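PDB 1JAD: phospholipase C beta from Meleagris gallopavo, which is the elongated, helical C-terminal region of a phospholipase C beta, a coiled-coil-like bundle of long helices that assembles as a pair of chains. Local coordinates for residues A[52-63]-A[79-90]. Residues are numbered along the deposited sequence; the frame is centred on the assembly and turned at random.
Sequences REELLQKYSVLF and LKERLEMELIHL
Two antiparallel helices of a long helical bundle meet here, Tyr59 entering as a knob the hole formed by Leu79, Arg82, Leu83 and Glu86. The segment axes approach to 10.8 Å, at 166° between their directions. Leu83 CD1 sits over one face of the tyrosine ring, 3.6 Å from its centroid, a CH-pi contact; Leu62 CD1 of the tyrosine's own helix covers the opposite face. With a leucine methyl on each face, the ring's tilt and rotation are restricted, and its hydroxyl reaches across the interface. Tyr59 OH donates to Glu86 OE2 at 2.6 Å, meeting this oxygen from above the carboxylate plane. Glu86 CG turns away from its own carbonyl carbon (chi1 -78°) and the chain runs on extended, which brings the carboxylate to the phenol. Its other oxygen, OE1, forms a salt bridge with Lys58 NZ, at the end of an extended lysine chain; the hydrogen bond within it is weak at 3.4 Å. The carboxylate thus has one short and one weak partner, which probably favours its charged form. Beyond this polar trio, Leu55 CD2 packs on Leu87 CD2, and Leu90 CD2 lies 3.8 Å from Arg52 CB. At the other end Phe63 lies beside Leu79, its ring edge turned to Lys80 N. Helix 161-245 adds the third wall, Met242 against Phe63 and Met237 against Leu87, while Met85 and His89 pack on Arg147 and Glu144 of the second subunit.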
# COMPACT_ATOMS: atom_id res chain seq x y z
N ARG A 52 -3.60 31.51 -28.58
CA ARG A 52 -4.73 31.84 -29.43
C ARG A 52 -4.61 33.27 -29.94
O ARG A 52 -4.89 33.56 -31.11
CB ARG A 52 -6.06 31.66 -28.69
CG ARG A 52 -7.24 32.11 -29.53
CD ARG A 52 -8.60 31.70 -29.00
NE ARG A 52 -8.87 32.18 -27.65
CZ ARG A 52 -10.08 32.20 -27.10
NH1 ARG A 52 -11.13 31.76 -27.80
NH2 ARG A 52 -10.25 32.64 -25.86
N GLU A 53 -4.20 34.17 -29.05
CA GLU A 53 -4.02 35.57 -29.37
C GLU A 53 -2.94 35.64 -30.45
O GLU A 53 -3.08 36.30 -31.48
CB GLU A 53 -3.56 36.31 -28.11
CG GLU A 53 -3.30 37.79 -28.26
CD GLU A 53 -2.79 38.40 -26.96
OE1 GLU A 53 -3.51 38.32 -25.94
OE2 GLU A 53 -1.67 38.95 -26.95
N GLU A 54 -1.86 34.92 -30.18
CA GLU A 54 -0.71 34.86 -31.07
C GLU A 54 -1.07 34.30 -32.44
O GLU A 54 -0.37 34.55 -33.42
CB GLU A 54 0.35 34.00 -30.39
CG GLU A 54 1.70 33.99 -31.04
CD GLU A 54 2.74 33.38 -30.12
OE1 GLU A 54 3.92 33.30 -30.52
OE2 GLU A 54 2.37 33.00 -28.99
N LEU A 55 -2.16 33.55 -32.51
CA LEU A 55 -2.63 32.97 -33.76
C LEU A 55 -3.47 33.98 -34.54
O LEU A 55 -3.48 33.96 -35.78
CB LEU A 55 -3.46 31.71 -33.48
CG LEU A 55 -4.04 30.94 -34.68
CD1 LEU A 55 -2.91 30.50 -35.61
CD2 LEU A 55 -4.81 29.73 -34.20
N LEU A 56 -4.17 34.85 -33.83
CA LEU A 56 -4.98 35.86 -34.50
C LEU A 56 -4.06 36.95 -35.04
O LEU A 56 -4.26 37.46 -36.14
CB LEU A 56 -6.01 36.47 -33.53
CG LEU A 56 -7.02 35.49 -32.93
CD1 LEU A 56 -8.01 36.24 -32.07
CD2 LEU A 56 -7.75 34.75 -34.03
N GLN A 57 -3.03 37.29 -34.27
CA GLN A 57 -2.07 38.29 -34.70
C GLN A 57 -1.52 37.89 -36.06
O GLN A 57 -1.41 38.72 -36.96
CB GLN A 57 -0.92 38.40 -33.68
CG GLN A 57 0.27 39.25 -34.13
CD GLN A 57 -0.10 40.68 -34.52
OE1 GLN A 57 -0.81 40.91 -35.51
NE2 GLN A 57 0.37 41.65 -33.73
N LYS A 58 -1.18 36.61 -36.20
CA LYS A 58 -0.65 36.07 -37.44
C LYS A 58 -1.60 36.34 -38.60
O LYS A 58 -1.16 36.66 -39.71
CB LYS A 58 -0.41 34.57 -37.29
CG LYS A 58 0.04 33.86 -38.55
CD LYS A 58 0.06 32.36 -38.34
CE LYS A 58 0.32 31.61 -39.63
NZ LYS A 58 0.20 30.13 -39.47
N TYR A 59 -2.90 36.19 -38.36
CA TYR A 59 -3.88 36.44 -39.40
C TYR A 59 -4.24 37.90 -39.57
O TYR A 59 -5.11 38.25 -40.36
CB TYR A 59 -5.15 35.62 -39.17
CG TYR A 59 -5.01 34.20 -39.63
CD1 TYR A 59 -4.11 33.33 -39.01
CD2 TYR A 59 -5.70 33.74 -40.75
CE1 TYR A 59 -3.91 32.04 -39.49
CE2 TYR A 59 -5.51 32.46 -41.24
CZ TYR A 59 -4.61 31.61 -40.61
OH TYR A 59 -4.40 30.35 -41.13
N SER A 60 -3.56 38.76 -38.82
CA SER A 60 -3.77 40.20 -38.93
C SER A 60 -2.93 40.57 -40.14
O SER A 60 -3.38 41.25 -41.06
CB SER A 60 -3.21 40.92 -37.70
OG SER A 60 -3.61 40.29 -36.51
N VAL A 61 -1.69 40.09 -40.12
CA VAL A 61 -0.72 40.32 -41.18
C VAL A 61 -1.22 39.70 -42.48
O VAL A 61 -1.35 40.39 -43.49
CB VAL A 61 0.65 39.70 -40.81
CG1 VAL A 61 1.66 39.95 -41.91
CG2 VAL A 61 1.14 40.27 -39.50
N LEU A 62 -1.51 38.41 -42.45
CA LEU A 62 -1.99 37.69 -43.63
C LEU A 62 -3.19 38.36 -44.28
O LEU A 62 -3.21 38.56 -45.50
CB LEU A 62 -2.33 36.25 -43.25
CG LEU A 62 -1.16 35.44 -42.66
CD1 LEU A 62 -1.60 34.02 -42.36
CD2 LEU A 62 -0.01 35.44 -43.65
N PHE A 63 -4.19 38.70 -43.48
CA PHE A 63 -5.40 39.35 -43.98
C PHE A 63 -5.18 40.71 -44.63
O PHE A 63 -5.58 40.92 -45.77
CB PHE A 63 -6.42 39.49 -42.85
CG PHE A 63 -7.29 38.28 -42.64
CD1 PHE A 63 -8.05 38.15 -41.49
CD2 PHE A 63 -7.39 37.30 -43.62
CE1 PHE A 63 -8.90 37.05 -41.31
CE2 PHE A 63 -8.23 36.20 -43.45
CZ PHE A 63 -8.98 36.07 -42.30
N LEU A 79 -8.29 32.25 -46.39
CA LEU A 79 -7.66 32.44 -45.09
C LEU A 79 -8.66 32.30 -43.95
O LEU A 79 -8.34 31.79 -42.89
CB LEU A 79 -7.01 33.82 -45.01
CG LEU A 79 -5.81 34.13 -45.91
CD1 LEU A 79 -5.48 35.60 -45.82
CD2 LEU A 79 -4.63 33.27 -45.49
N LYS A 80 -9.88 32.79 -44.18
CA LYS A 80 -10.92 32.72 -43.16
C LYS A 80 -11.12 31.29 -42.70
O LYS A 80 -11.08 31.00 -41.51
CB LYS A 80 -12.23 33.28 -43.72
CG LYS A 80 -13.39 33.30 -42.75
CD LYS A 80 -14.59 33.97 -43.40
CE LYS A 80 -15.82 33.94 -42.50
NZ LYS A 80 -16.26 32.54 -42.23
N GLU A 81 -11.32 30.38 -43.65
CA GLU A 81 -11.52 28.98 -43.32
C GLU A 81 -10.25 28.39 -42.70
O GLU A 81 -10.31 27.59 -41.75
CB GLU A 81 -11.89 28.18 -44.56
CG GLU A 81 -13.12 28.69 -45.31
CD GLU A 81 -13.55 27.75 -46.42
OE1 GLU A 81 -12.70 27.36 -47.24
OE2 GLU A 81 -14.75 27.39 -46.47
N ARG A 82 -9.10 28.78 -43.24
CA ARG A 82 -7.81 28.30 -42.77
C ARG A 82 -7.59 28.70 -41.32
O ARG A 82 -6.98 27.96 -40.54
CB ARG A 82 -6.71 28.90 -43.64
CG ARG A 82 -5.32 28.37 -43.39
CD ARG A 82 -4.37 28.96 -44.41
NE ARG A 82 -4.90 28.76 -45.76
CZ ARG A 82 -4.36 29.27 -46.87
NH1 ARG A 82 -3.27 30.01 -46.80
NH2 ARG A 82 -4.93 29.03 -48.04
N LEU A 83 -8.10 29.88 -40.96
CA LEU A 83 -8.01 30.41 -39.61
C LEU A 83 -8.85 29.53 -38.68
O LEU A 83 -8.40 29.11 -37.62
CB LEU A 83 -8.55 31.84 -39.57
CG LEU A 83 -8.65 32.50 -38.20
CD1 LEU A 83 -7.28 32.59 -37.56
CD2 LEU A 83 -9.26 33.89 -38.36
N GLU A 84 -10.07 29.27 -39.12
CA GLU A 84 -11.01 28.45 -38.37
C GLU A 84 -10.44 27.09 -38.02
O GLU A 84 -10.62 26.61 -36.90
CB GLU A 84 -12.31 28.28 -39.16
CG GLU A 84 -13.10 29.58 -39.28
CD GLU A 84 -14.42 29.41 -40.02
OE1 GLU A 84 -15.23 28.53 -39.63
OE2 GLU A 84 -14.66 30.17 -40.98
N MSE A 85 -9.73 26.47 -38.96
CA MSE A 85 -9.16 25.15 -38.73
C MSE A 85 -7.95 25.17 -37.80
O MSE A 85 -7.71 24.20 -37.08
CB MSE A 85 -8.81 24.48 -40.06
CG MSE A 85 -8.62 22.96 -39.95
SE MSE A 85 -10.08 22.06 -39.25
CE MSE A 85 -11.42 22.62 -40.40
N GLU A 86 -7.17 26.25 -37.82
CA GLU A 86 -6.02 26.33 -36.93
C GLU A 86 -6.48 26.61 -35.51
O GLU A 86 -5.79 26.28 -34.54
CB GLU A 86 -5.04 27.41 -37.38
CG GLU A 86 -4.18 26.99 -38.56
CD GLU A 86 -3.15 28.05 -38.92
OE1 GLU A 86 -2.40 28.49 -38.02
OE2 GLU A 86 -3.08 28.42 -40.11
N LEU A 87 -7.65 27.22 -35.38
CA LEU A 87 -8.21 27.48 -34.07
C LEU A 87 -8.80 26.16 -33.58
O LEU A 87 -8.62 25.79 -32.43
CB LEU A 87 -9.30 28.56 -34.13
CG LEU A 87 -8.79 29.99 -34.34
CD1 LEU A 87 -9.99 30.93 -34.49
CD2 LEU A 87 -7.91 30.42 -33.15
N ILE A 88 -9.51 25.46 -34.46
CA ILE A 88 -10.07 24.17 -34.09
C ILE A 88 -8.95 23.27 -33.58
O ILE A 88 -9.02 22.74 -32.47
CB ILE A 88 -10.74 23.47 -35.29
CG1 ILE A 88 -12.00 24.23 -35.71
CG2 ILE A 88 -11.08 22.03 -34.93
CD1 ILE A 88 -13.11 24.16 -34.70
N HIS A 89 -7.90 23.10 -34.39
CA HIS A 89 -6.77 22.28 -33.97
C HIS A 89 -6.18 22.76 -32.67
O HIS A 89 -5.83 21.96 -31.80
CB HIS A 89 -5.70 22.23 -35.06
CG HIS A 89 -6.08 21.35 -36.22
ND1 HIS A 89 -5.22 21.09 -37.27
CD2 HIS A 89 -7.21 20.66 -36.49
CE1 HIS A 89 -5.81 20.28 -38.13
NE2 HIS A 89 -7.02 20.01 -37.68
N LEU A 90 -6.07 24.08 -32.51
CA LEU A 90 -5.53 24.62 -31.27
C LEU A 90 -6.44 24.21 -30.11
O LEU A 90 -5.97 23.92 -29.01
CB LEU A 90 -5.46 26.15 -31.32
CG LEU A 90 -5.03 26.74 -29.98
CD1 LEU A 90 -3.65 26.21 -29.63
CD2 LEU A 90 -5.03 28.25 -30.03